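Local atomic coordinates of glycosyl hydrolase family 2, TIM barrel domain protein (PDB entry 6ED2), a protein that probably hydrolyses beta-glucuronides, as a family 2 glycosyl hydrolase of the gut bacterium Faecalibacterium prausnitzii. Residues A[165-169]-A[406-412]; A[444-450]-A[482-488]; A[36-42]-A[200-206]; A[208-213]-A[277-281]. All coordinates share one frame; numbering follows the deposited sequence.

Contact 4 is buried; contacts 1, 2 and 3 are partly buried. Contact 1 joins the sugar-binding domain to a helix of the TIM barrel domain. Contact 2 stays within the barrel domain and links two of its loops. The centres of contacts 1 and 2 lie about 17 Å apart. Contact 3 pairs two strands of the sugar-binding domain, and contact 4 packs two sheets of the next beta domain. Contacts 3 and 4 touch where R37 reaches the backbone of V210. The chemistry follows the place in the fold: a salt bridge and methyl packing at contact 1, water bridges at contact 2, a backbone ladder at contact 3, and apolar packing at contact 4.

Contact 1. Residues A[165-169]-A[406-412]; sequences SETML and KETTPAL
E166 and K406 form the polar part of this contact. K406 NZ donates to E166 OE1 at 2.7 Å in a salt bridge. The lysine arrives on the syn side of that oxygen, 26° out of the carboxylate plane. The two side chains cross at about a right angle. E166 OE2 is held by the hydroxyl of Y187, so the carboxylate is gripped at both oxygens.

Within 406-412, a type I turn runs from K406 to T409. K406 O accepts from T409 OG1 at 2.7 Å and from T409 N, both on the same face of its plane.

The apolar part is made by methyl groups. T167 CG2 sits 3.5 Å from T408 CB and 3.8 Å from A411 CB. L412 points its CG anti to the backbone N (chi1 179°), which carries CD1 to the backbone of 167-168. There L412 CD1 lies 3.5 Å from T167 C. L169 CD1 meets the same methyl, L412 CD1, at 3.9 Å.

N415 ND2 also donates to T167 O. A loop of the sugar-binding domain thus rests on the first turn of helix 409-427. This helix belongs to a beta-alpha-beta crossover of the TIM barrel, between the parallel strands 373-377 and 433-440.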
# COMPACT_ATOMS: atom_id res chain seq x y z
N SER A 165 -22.80 -27.41 -10.52
CA SER A 165 -23.73 -27.74 -11.61
C SER A 165 -24.88 -26.74 -11.57
O SER A 165 -24.96 -25.88 -10.69
CB SER A 165 -24.26 -29.17 -11.49
OG SER A 165 -25.27 -29.20 -10.50
N GLU A 166 -25.79 -26.88 -12.54
CA GLU A 166 -26.96 -26.03 -12.65
C GLU A 166 -28.16 -26.56 -11.87
O GLU A 166 -29.24 -25.97 -11.95
CB GLU A 166 -27.34 -25.84 -14.13
CG GLU A 166 -26.20 -25.27 -14.96
CD GLU A 166 -26.61 -24.91 -16.38
OE1 GLU A 166 -27.66 -25.41 -16.85
OE2 GLU A 166 -25.89 -24.10 -17.02
N THR A 167 -27.99 -27.65 -11.12
CA THR A 167 -29.08 -28.18 -10.31
C THR A 167 -28.83 -28.06 -8.81
O THR A 167 -29.59 -28.63 -8.02
CB THR A 167 -29.36 -29.64 -10.68
OG1 THR A 167 -28.14 -30.38 -10.69
CG2 THR A 167 -29.99 -29.73 -12.06
N MET A 168 -27.82 -27.30 -8.39
CA MET A 168 -27.46 -27.18 -6.99
C MET A 168 -27.48 -25.72 -6.55
O MET A 168 -27.48 -24.79 -7.36
CB MET A 168 -26.07 -27.76 -6.72
CG MET A 168 -24.98 -27.01 -7.48
SD MET A 168 -23.30 -27.53 -7.08
CE MET A 168 -23.05 -26.73 -5.48
N LEU A 169 -27.47 -25.53 -5.24
CA LEU A 169 -27.31 -24.23 -4.63
C LEU A 169 -25.96 -24.18 -3.92
O LEU A 169 -25.77 -24.91 -2.93
CB LEU A 169 -28.44 -23.97 -3.64
CG LEU A 169 -29.84 -23.67 -4.17
CD1 LEU A 169 -30.52 -24.89 -4.79
CD2 LEU A 169 -30.64 -23.17 -3.00
N LYS A 406 -34.88 -24.02 -18.30
CA LYS A 406 -34.02 -25.17 -18.50
C LYS A 406 -34.75 -26.45 -18.13
O LYS A 406 -35.58 -26.48 -17.22
CB LYS A 406 -32.72 -25.03 -17.68
CG LYS A 406 -31.76 -23.95 -18.18
CD LYS A 406 -30.56 -23.80 -17.24
CE LYS A 406 -29.52 -22.85 -17.80
NZ LYS A 406 -28.53 -23.57 -18.65
N GLU A 407 -34.44 -27.52 -18.87
CA GLU A 407 -34.96 -28.84 -18.54
C GLU A 407 -34.63 -29.25 -17.11
O GLU A 407 -35.37 -30.03 -16.51
CB GLU A 407 -34.38 -29.88 -19.52
CG GLU A 407 -32.84 -29.97 -19.46
CD GLU A 407 -32.20 -30.91 -20.50
OE1 GLU A 407 -32.93 -31.54 -21.31
OE2 GLU A 407 -30.95 -31.01 -20.49
N THR A 408 -33.53 -28.74 -16.55
CA THR A 408 -33.07 -29.18 -15.24
C THR A 408 -33.77 -28.46 -14.09
O THR A 408 -33.53 -28.81 -12.93
CB THR A 408 -31.56 -28.99 -15.14
OG1 THR A 408 -31.23 -27.66 -15.58
CG2 THR A 408 -30.84 -29.99 -16.03
N THR A 409 -34.61 -27.47 -14.40
CA THR A 409 -35.30 -26.69 -13.37
C THR A 409 -36.03 -27.53 -12.32
O THR A 409 -35.97 -27.15 -11.13
CB THR A 409 -36.27 -25.72 -14.06
OG1 THR A 409 -35.56 -24.95 -15.05
CG2 THR A 409 -36.95 -24.77 -13.05
N PRO A 410 -36.74 -28.62 -12.65
CA PRO A 410 -37.41 -29.38 -11.57
C PRO A 410 -36.43 -29.93 -10.55
O PRO A 410 -36.74 -29.94 -9.35
CB PRO A 410 -38.15 -30.50 -12.32
CG PRO A 410 -38.36 -29.97 -13.71
CD PRO A 410 -37.10 -29.16 -13.98
N ALA A 411 -35.27 -30.40 -11.00
CA ALA A 411 -34.25 -30.89 -10.08
C ALA A 411 -33.69 -29.76 -9.23
O ALA A 411 -33.53 -29.91 -8.01
CB ALA A 411 -33.12 -31.58 -10.86
N LEU A 412 -33.41 -28.61 -9.84
CA LEU A 412 -32.96 -27.45 -9.08
C LEU A 412 -33.97 -27.07 -8.00
O LEU A 412 -33.61 -26.87 -6.83
CB LEU A 412 -32.69 -26.27 -10.01
CG LEU A 412 -32.23 -24.99 -9.32
CD1 LEU A 412 -30.86 -25.21 -8.67
CD2 LEU A 412 -32.17 -23.87 -10.35

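Contact 2. Residues A[444-450]-A[482-488]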
# COMPACT_ATOMS: atom_id res chain seq x y z
N CYS A 444 -35.07 -13.12 -12.96
CA CYS A 444 -36.52 -13.13 -12.71
C CYS A 444 -37.32 -12.44 -13.81
O CYS A 444 -38.52 -12.17 -13.62
CB CYS A 444 -36.83 -12.51 -11.34
SG CYS A 444 -36.50 -10.72 -11.08
N THR A 445 -36.68 -12.12 -14.94
CA THR A 445 -37.35 -11.81 -16.19
C THR A 445 -37.51 -13.04 -17.06
O THR A 445 -38.15 -12.97 -18.11
CB THR A 445 -36.58 -10.74 -16.97
OG1 THR A 445 -35.23 -11.16 -17.15
CG2 THR A 445 -36.60 -9.40 -16.24
N SER A 446 -36.92 -14.16 -16.65
CA SER A 446 -36.97 -15.38 -17.45
C SER A 446 -38.39 -15.91 -17.51
O SER A 446 -39.16 -15.80 -16.55
CB SER A 446 -36.02 -16.42 -16.85
OG SER A 446 -36.20 -17.72 -17.38
N ALA A 447 -38.76 -16.46 -18.66
CA ALA A 447 -39.96 -17.28 -18.72
C ALA A 447 -39.81 -18.42 -17.72
O ALA A 447 -38.72 -18.97 -17.56
CB ALA A 447 -40.19 -17.83 -20.13
N GLY A 448 -40.91 -18.77 -17.05
CA GLY A 448 -40.88 -19.80 -16.03
C GLY A 448 -40.56 -19.31 -14.64
O GLY A 448 -40.52 -20.12 -13.70
N THR A 449 -40.34 -18.00 -14.47
CA THR A 449 -40.04 -17.45 -13.15
C THR A 449 -41.19 -17.71 -12.18
O THR A 449 -40.97 -18.17 -11.05
CB THR A 449 -39.79 -15.94 -13.25
OG1 THR A 449 -38.56 -15.70 -13.94
CG2 THR A 449 -39.77 -15.28 -11.89
N GLU A 450 -42.43 -17.42 -12.61
CA GLU A 450 -43.57 -17.55 -11.71
C GLU A 450 -43.77 -19.00 -11.29
O GLU A 450 -44.05 -19.27 -10.12
CB GLU A 450 -44.85 -17.03 -12.37
CG GLU A 450 -44.79 -15.59 -12.79
CD GLU A 450 -44.56 -15.43 -14.30
OE1 GLU A 450 -43.59 -16.03 -14.86
OE2 GLU A 450 -45.37 -14.69 -14.91
N THR A 482 -40.49 -5.19 -15.78
CA THR A 482 -40.17 -6.45 -16.44
C THR A 482 -39.96 -7.62 -15.48
O THR A 482 -39.99 -8.77 -15.93
CB THR A 482 -38.91 -6.30 -17.32
OG1 THR A 482 -37.76 -6.07 -16.49
CG2 THR A 482 -39.05 -5.13 -18.30
N SER A 483 -39.76 -7.37 -14.19
CA SER A 483 -39.52 -8.46 -13.25
C SER A 483 -40.79 -9.28 -13.07
O SER A 483 -41.82 -8.75 -12.63
CB SER A 483 -39.06 -7.93 -11.90
OG SER A 483 -39.11 -8.97 -10.92
N LYS A 484 -40.72 -10.57 -13.41
CA LYS A 484 -41.82 -11.49 -13.15
C LYS A 484 -41.84 -11.99 -11.71
O LYS A 484 -42.83 -12.63 -11.31
CB LYS A 484 -41.75 -12.68 -14.08
CG LYS A 484 -41.83 -12.30 -15.55
CD LYS A 484 -41.42 -13.49 -16.42
CE LYS A 484 -42.25 -13.54 -17.67
NZ LYS A 484 -41.82 -12.48 -18.61
N GLY A 485 -40.79 -11.73 -10.94
CA GLY A 485 -40.75 -12.29 -9.61
C GLY A 485 -41.09 -11.31 -8.51
O GLY A 485 -41.47 -11.74 -7.42
N GLN A 486 -40.98 -10.00 -8.76
CA GLN A 486 -41.07 -9.05 -7.64
C GLN A 486 -42.41 -9.15 -6.93
O GLN A 486 -42.47 -8.90 -5.71
CB GLN A 486 -40.81 -7.62 -8.11
CG GLN A 486 -41.79 -7.09 -9.13
CD GLN A 486 -43.01 -6.44 -8.50
OE1 GLN A 486 -43.02 -6.15 -7.29
NE2 GLN A 486 -44.06 -6.24 -9.29
N ARG A 487 -43.49 -9.50 -7.64
CA ARG A 487 -44.81 -9.49 -7.00
C ARG A 487 -44.92 -10.52 -5.87
O ARG A 487 -45.80 -10.37 -5.01
CB ARG A 487 -45.91 -9.72 -8.05
CG ARG A 487 -45.99 -11.11 -8.65
CD ARG A 487 -47.27 -11.26 -9.52
NE ARG A 487 -47.26 -12.48 -10.34
CZ ARG A 487 -47.83 -13.63 -9.97
NH1 ARG A 487 -48.45 -13.71 -8.79
NH2 ARG A 487 -47.79 -14.69 -10.75
N PHE A 488 -44.03 -11.52 -5.83
CA PHE A 488 -44.09 -12.53 -4.76
C PHE A 488 -43.49 -12.04 -3.45
O PHE A 488 -43.79 -12.62 -2.40
CB PHE A 488 -43.36 -13.80 -5.18
CG PHE A 488 -44.01 -14.50 -6.32
CD1 PHE A 488 -45.07 -15.36 -6.09
CD2 PHE A 488 -43.57 -14.28 -7.62
CE1 PHE A 488 -45.67 -16.02 -7.15
CE2 PHE A 488 -44.17 -14.93 -8.67
CZ PHE A 488 -45.22 -15.80 -8.44
O HOH W 1 -45.30 -12.35 -12.43
O HOH W 2 -47.55 -14.40 -13.39
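C444 O accepts from K484 N at 2.7 Å, a direct backbone hydrogen bond between the two segments. The N-H...O angle is 141°.

Waters bridge the charged groups. One water donates to E450 OE2 and accepts from R487 NH2, both at 2.7 Å. A second water donates to K484 O and accepts from R487 NE; its bond to E450 OE2 is weak. E450 and R487 are therefore joined through solvent, with E450 OE2 and R487 NH2 4.8 Å apart. F488 CZ lies over one face of the R487 guanidinium, toward its rim.

Each segment is braced by its own side chains. S483 OG accepts from the backbone N of G485 and of Q486, which makes an ST turn and an ST motif. T449 OG1 donates to S446 O at 2.7 Å, inside the type II turn that leads into helix 449-463.

T445 CG2 lies 3.5 Å from T482 OG1, the two threonines side by side and pointing the same way. The T482 hydroxyl is hydrogen-bonded to L479 N. T449 CB meets K484 CB at 3.9 Å.

These loops follow the neighbouring parallel strands 433-440 and 470-474, at the C-terminal end of the TIM barrel.

Contact 3. Residues A[36-42]-A[200-206]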
# COMPACT_ATOMS: atom_id res chain seq x y z
N THR A 36 -29.11 -35.27 29.87
CA THR A 36 -29.24 -36.55 29.18
C THR A 36 -28.41 -36.68 27.92
O THR A 36 -28.38 -37.78 27.33
CB THR A 36 -30.70 -36.80 28.80
OG1 THR A 36 -31.13 -35.75 27.93
CG2 THR A 36 -31.60 -36.80 30.04
N ARG A 37 -27.78 -35.62 27.44
CA ARG A 37 -27.04 -35.67 26.19
C ARG A 37 -25.57 -35.41 26.45
O ARG A 37 -25.20 -34.49 27.19
CB ARG A 37 -27.59 -34.65 25.20
CG ARG A 37 -29.07 -34.88 24.84
CD ARG A 37 -29.56 -33.84 23.82
NE ARG A 37 -30.97 -34.03 23.47
CZ ARG A 37 -31.49 -33.72 22.29
NH1 ARG A 37 -30.71 -33.21 21.34
NH2 ARG A 37 -32.78 -33.92 22.05
N ARG A 38 -24.72 -36.23 25.84
CA ARG A 38 -23.28 -36.02 25.87
C ARG A 38 -22.85 -35.38 24.56
O ARG A 38 -23.47 -35.58 23.51
CB ARG A 38 -22.54 -37.33 26.09
CG ARG A 38 -23.02 -38.08 27.32
CD ARG A 38 -23.08 -37.18 28.53
NE ARG A 38 -23.68 -37.84 29.70
CZ ARG A 38 -24.72 -37.39 30.40
NH1 ARG A 38 -25.32 -36.24 30.07
NH2 ARG A 38 -25.18 -38.08 31.44
N LEU A 39 -21.77 -34.61 24.63
CA LEU A 39 -21.30 -33.82 23.49
C LEU A 39 -19.77 -33.79 23.49
O LEU A 39 -19.16 -33.35 24.47
CB LEU A 39 -21.87 -32.41 23.56
CG LEU A 39 -21.51 -31.51 22.38
CD1 LEU A 39 -21.98 -32.14 21.09
CD2 LEU A 39 -22.09 -30.12 22.56
N ILE A 40 -19.16 -34.22 22.39
CA ILE A 40 -17.71 -34.21 22.25
C ILE A 40 -17.36 -33.60 20.90
O ILE A 40 -17.74 -34.13 19.85
CB ILE A 40 -17.13 -35.63 22.35
CG1 ILE A 40 -17.43 -36.22 23.73
CG2 ILE A 40 -15.61 -35.59 22.10
CD1 ILE A 40 -16.80 -37.59 23.97
N GLY A 41 -16.62 -32.49 20.92
CA GLY A 41 -16.16 -31.90 19.68
C GLY A 41 -15.05 -32.71 19.04
O GLY A 41 -14.20 -33.29 19.72
N LEU A 42 -15.07 -32.77 17.71
CA LEU A 42 -14.07 -33.49 16.94
C LEU A 42 -13.22 -32.56 16.08
O LEU A 42 -12.52 -33.04 15.18
CB LEU A 42 -14.74 -34.55 16.05
CG LEU A 42 -15.64 -35.61 16.72
CD1 LEU A 42 -16.14 -36.58 15.67
CD2 LEU A 42 -14.88 -36.38 17.79
N VAL A 200 -17.59 -30.18 13.92
CA VAL A 200 -18.07 -31.56 13.85
C VAL A 200 -18.21 -32.07 15.28
O VAL A 200 -17.41 -31.73 16.16
CB VAL A 200 -17.09 -32.43 13.04
CG1 VAL A 200 -17.54 -33.91 13.01
CG2 VAL A 200 -16.88 -31.85 11.62
N TRP A 201 -19.25 -32.88 15.53
CA TRP A 201 -19.58 -33.26 16.89
C TRP A 201 -19.90 -34.74 16.99
O TRP A 201 -20.51 -35.33 16.09
CB TRP A 201 -20.79 -32.51 17.44
CG TRP A 201 -20.72 -31.04 17.38
CD1 TRP A 201 -21.20 -30.24 16.38
CD2 TRP A 201 -20.17 -30.16 18.37
NE1 TRP A 201 -20.98 -28.92 16.69
CE2 TRP A 201 -20.35 -28.84 17.90
CE3 TRP A 201 -19.53 -30.36 19.60
CZ2 TRP A 201 -19.92 -27.72 18.63
CZ3 TRP A 201 -19.11 -29.25 20.33
CH2 TRP A 201 -19.30 -27.95 19.83
N LEU A 202 -19.52 -35.31 18.12
CA LEU A 202 -19.87 -36.66 18.49
C LEU A 202 -20.84 -36.56 19.66
O LEU A 202 -20.55 -35.88 20.65
CB LEU A 202 -18.63 -37.49 18.86
CG LEU A 202 -18.83 -38.90 19.42
CD1 LEU A 202 -19.34 -39.84 18.34
CD2 LEU A 202 -17.54 -39.44 20.03
N MET A 203 -22.01 -37.18 19.51
CA MET A 203 -23.08 -37.03 20.48
C MET A 203 -23.52 -38.38 21.01
O MET A 203 -23.54 -39.37 20.27
CB MET A 203 -24.28 -36.31 19.83
CG MET A 203 -23.96 -34.89 19.35
SD MET A 203 -25.36 -34.10 18.50
CE MET A 203 -25.41 -35.06 17.01
N ALA A 204 -23.89 -38.43 22.28
CA ALA A 204 -24.64 -39.54 22.84
C ALA A 204 -26.01 -39.00 23.22
O ALA A 204 -26.11 -38.06 24.03
CB ALA A 204 -23.93 -40.15 24.05
N LEU A 205 -27.06 -39.54 22.60
CA LEU A 205 -28.41 -39.01 22.76
C LEU A 205 -29.36 -40.13 23.19
O LEU A 205 -29.21 -41.27 22.74
CB LEU A 205 -28.92 -38.39 21.45
CG LEU A 205 -28.00 -37.37 20.78
CD1 LEU A 205 -28.51 -37.04 19.40
CD2 LEU A 205 -27.90 -36.12 21.64
N PRO A 206 -30.33 -39.84 24.04
CA PRO A 206 -31.34 -40.86 24.37
C PRO A 206 -32.09 -41.29 23.11
O PRO A 206 -32.30 -40.50 22.18
CB PRO A 206 -32.28 -40.14 25.36
CG PRO A 206 -31.56 -38.90 25.78
CD PRO A 206 -30.66 -38.53 24.63
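R38 and A204 pair through both backbone bonds. R38 N donates to A204 O at 2.9 Å, in the carbonyl plane, and A204 N donates to R38 O at 3.1 Å from above the plane. I40 and L202 repeat the pattern. I40 N reaches L202 O at 2.8 Å, and L202 N reaches I40 O at 2.7 Å. L42 N adds a fifth bond, to V200 O. Strand 200-205 uses its other edge too: W201, M203 and L205 bond to R113, V111 and D109 of strand 109-114.

The polar side chains find partners outside the ladder. R37 NH2 forms a salt bridge with D289 and also donates to V210 O. The stem of R37 crosses L205 at a slant, with R37 CD 3.6 Å from L205 CD2. R38 NE forms a salt bridge with E104 of the second subunit, and its NH1 donates to T35 O. T36 OG1 bonds to the backbone N of E290 and to D289.

The side chains of L39, W201 and M203 share one face of the sheet. L39 CG stands anti to its own N (chi1 -177°), and L39 CD1 lies 3.4 Å from W201 CE3 and 3.8 Å from M203 CG. With an alanine at L39, the indole of W201 would probably lose this neighbour and be freer to shift. On the other face, I40 packs on L39 of the second subunit.

This is an antiparallel ladder of the beta-sandwich sugar-binding domain, at a subunit interface.

Contact 4. Residues A[208-213]-A[277-281]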
# COMPACT_ATOMS: atom_id res chain seq x y z
N GLU A 208 -35.18 -42.02 22.79
CA GLU A 208 -36.35 -41.18 22.72
C GLU A 208 -35.96 -39.75 23.08
O GLU A 208 -35.53 -39.50 24.21
CB GLU A 208 -37.45 -41.68 23.65
CG GLU A 208 -38.72 -40.85 23.52
CD GLU A 208 -39.86 -41.31 24.42
OE1 GLU A 208 -39.74 -42.40 25.02
OE2 GLU A 208 -40.88 -40.59 24.50
N ARG A 209 -36.12 -38.82 22.15
CA ARG A 209 -35.56 -37.50 22.39
C ARG A 209 -36.33 -36.43 21.63
O ARG A 209 -37.04 -36.71 20.66
CB ARG A 209 -34.09 -37.45 21.98
CG ARG A 209 -33.87 -37.84 20.52
CD ARG A 209 -32.44 -37.61 20.15
NE ARG A 209 -32.06 -38.10 18.83
CZ ARG A 209 -31.78 -39.37 18.56
NH1 ARG A 209 -31.88 -40.31 19.50
NH2 ARG A 209 -31.43 -39.71 17.32
N VAL A 210 -36.18 -35.19 22.10
CA VAL A 210 -36.61 -34.02 21.36
C VAL A 210 -35.88 -33.94 20.02
O VAL A 210 -34.65 -34.01 19.97
CB VAL A 210 -36.36 -32.76 22.19
CG1 VAL A 210 -36.88 -31.53 21.45
CG2 VAL A 210 -36.98 -32.93 23.56
N LEU A 211 -36.65 -33.78 18.93
CA LEU A 211 -36.09 -33.52 17.61
C LEU A 211 -36.24 -32.09 17.15
O LEU A 211 -35.47 -31.63 16.29
CB LEU A 211 -36.75 -34.43 16.56
CG LEU A 211 -36.82 -35.93 16.87
CD1 LEU A 211 -37.73 -36.60 15.87
CD2 LEU A 211 -35.45 -36.57 16.84
N ASP A 212 -37.22 -31.35 17.68
CA ASP A 212 -37.48 -30.02 17.17
C ASP A 212 -38.42 -29.32 18.15
O ASP A 212 -39.07 -29.95 18.98
CB ASP A 212 -38.10 -30.06 15.76
CG ASP A 212 -38.01 -28.72 15.03
OD1 ASP A 212 -37.26 -27.82 15.47
OD2 ASP A 212 -38.72 -28.55 14.02
N TYR A 213 -38.46 -28.00 18.05
CA TYR A 213 -39.44 -27.20 18.75
C TYR A 213 -39.62 -25.93 17.96
O TYR A 213 -38.77 -25.56 17.15
CB TYR A 213 -39.04 -26.92 20.21
CG TYR A 213 -38.00 -25.84 20.38
CD1 TYR A 213 -38.37 -24.53 20.62
CD2 TYR A 213 -36.63 -26.14 20.30
CE1 TYR A 213 -37.42 -23.53 20.78
CE2 TYR A 213 -35.66 -25.14 20.46
CZ TYR A 213 -36.07 -23.83 20.70
OH TYR A 213 -35.15 -22.81 20.87
N LEU A 277 -34.46 -21.80 28.01
CA LEU A 277 -35.55 -22.71 27.72
C LEU A 277 -35.11 -24.12 28.09
O LEU A 277 -34.03 -24.56 27.69
CB LEU A 277 -35.93 -22.63 26.24
CG LEU A 277 -37.13 -23.44 25.74
CD1 LEU A 277 -38.42 -22.96 26.39
CD2 LEU A 277 -37.24 -23.32 24.24
N VAL A 278 -35.95 -24.83 28.86
CA VAL A 278 -35.67 -26.20 29.28
C VAL A 278 -36.81 -27.08 28.78
O VAL A 278 -37.95 -26.96 29.25
CB VAL A 278 -35.53 -26.31 30.80
CG1 VAL A 278 -35.23 -27.75 31.21
CG2 VAL A 278 -34.46 -25.36 31.29
N ILE A 279 -36.50 -28.00 27.87
CA ILE A 279 -37.47 -28.96 27.36
C ILE A 279 -37.09 -30.35 27.84
O ILE A 279 -35.99 -30.83 27.55
CB ILE A 279 -37.54 -28.94 25.82
CG1 ILE A 279 -37.72 -27.52 25.27
CG2 ILE A 279 -38.65 -29.88 25.34
CD1 ILE A 279 -37.49 -27.47 23.77
N ARG A 280 -38.03 -31.03 28.50
CA ARG A 280 -37.75 -32.34 29.07
C ARG A 280 -38.80 -33.37 28.66
O ARG A 280 -39.99 -33.05 28.58
CB ARG A 280 -37.66 -32.26 30.60
CG ARG A 280 -36.44 -31.52 31.10
CD ARG A 280 -36.31 -31.62 32.61
NE ARG A 280 -34.93 -31.38 33.02
CZ ARG A 280 -34.44 -31.70 34.21
NH1 ARG A 280 -35.21 -32.28 35.13
NH2 ARG A 280 -33.17 -31.45 34.49
N ILE A 281 -38.35 -34.59 28.42
CA ILE A 281 -39.21 -35.76 28.30
C ILE A 281 -39.09 -36.56 29.59
O ILE A 281 -37.98 -36.74 30.11
CB ILE A 281 -38.83 -36.62 27.08
CG1 ILE A 281 -38.84 -35.78 25.80
CG2 ILE A 281 -39.76 -37.85 26.96
CD1 ILE A 281 -38.28 -36.52 24.59
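Y213 and V210 face L277, I279 and I281 across the interior of a beta sandwich. This is the immunoglobulin-like domain of family 2 glycosyl hydrolases. Strand 210-219 belongs to a three-stranded sheet and strand 275-283 to a four-stranded one. The axes of the short segments 210-213 and 277-281 come no closer than 9.2 Å, and no hydrogen bond joins them. Side chains of 277-281 make the contact, against side chains and backbone of 208-213.

The Y213 ring is met by two methyls on the same side of its plane. I279 CD1 sits 4.2 Å from the ring centroid, 30° off the normal, in an off-centre CH-pi contact. I279 CD1 lies nearest the root of the ring, with Y213 CG at 3.8 Å. L277 comes from the opposite direction, and its CD2 meets Y213 CE1 at 3.5 Å. The Y213 hydroxyl is bonded to D293. Replacing Y213 by an alanine would probably leave a gap against I279 and L277 and deprive D293 of its hydroxyl partner.

V210 and I279 cross at about a right angle, CG2 to CG2 3.9 Å. V210 CG2 also touches I281 CD1, here with the side chains oblique. Nearby, L211 and D212 both face S231 in a classic beta bulge.

The I279 side chain lies about 6 Å from the bound magnesium ion, whose site includes T239 and E241. At the far end, I281 has CG1 anti to its carbonyl carbon (chi1 -55°). This sets I281 CD1 against the backbone, 3.5 Å from both R209 C and V210 N.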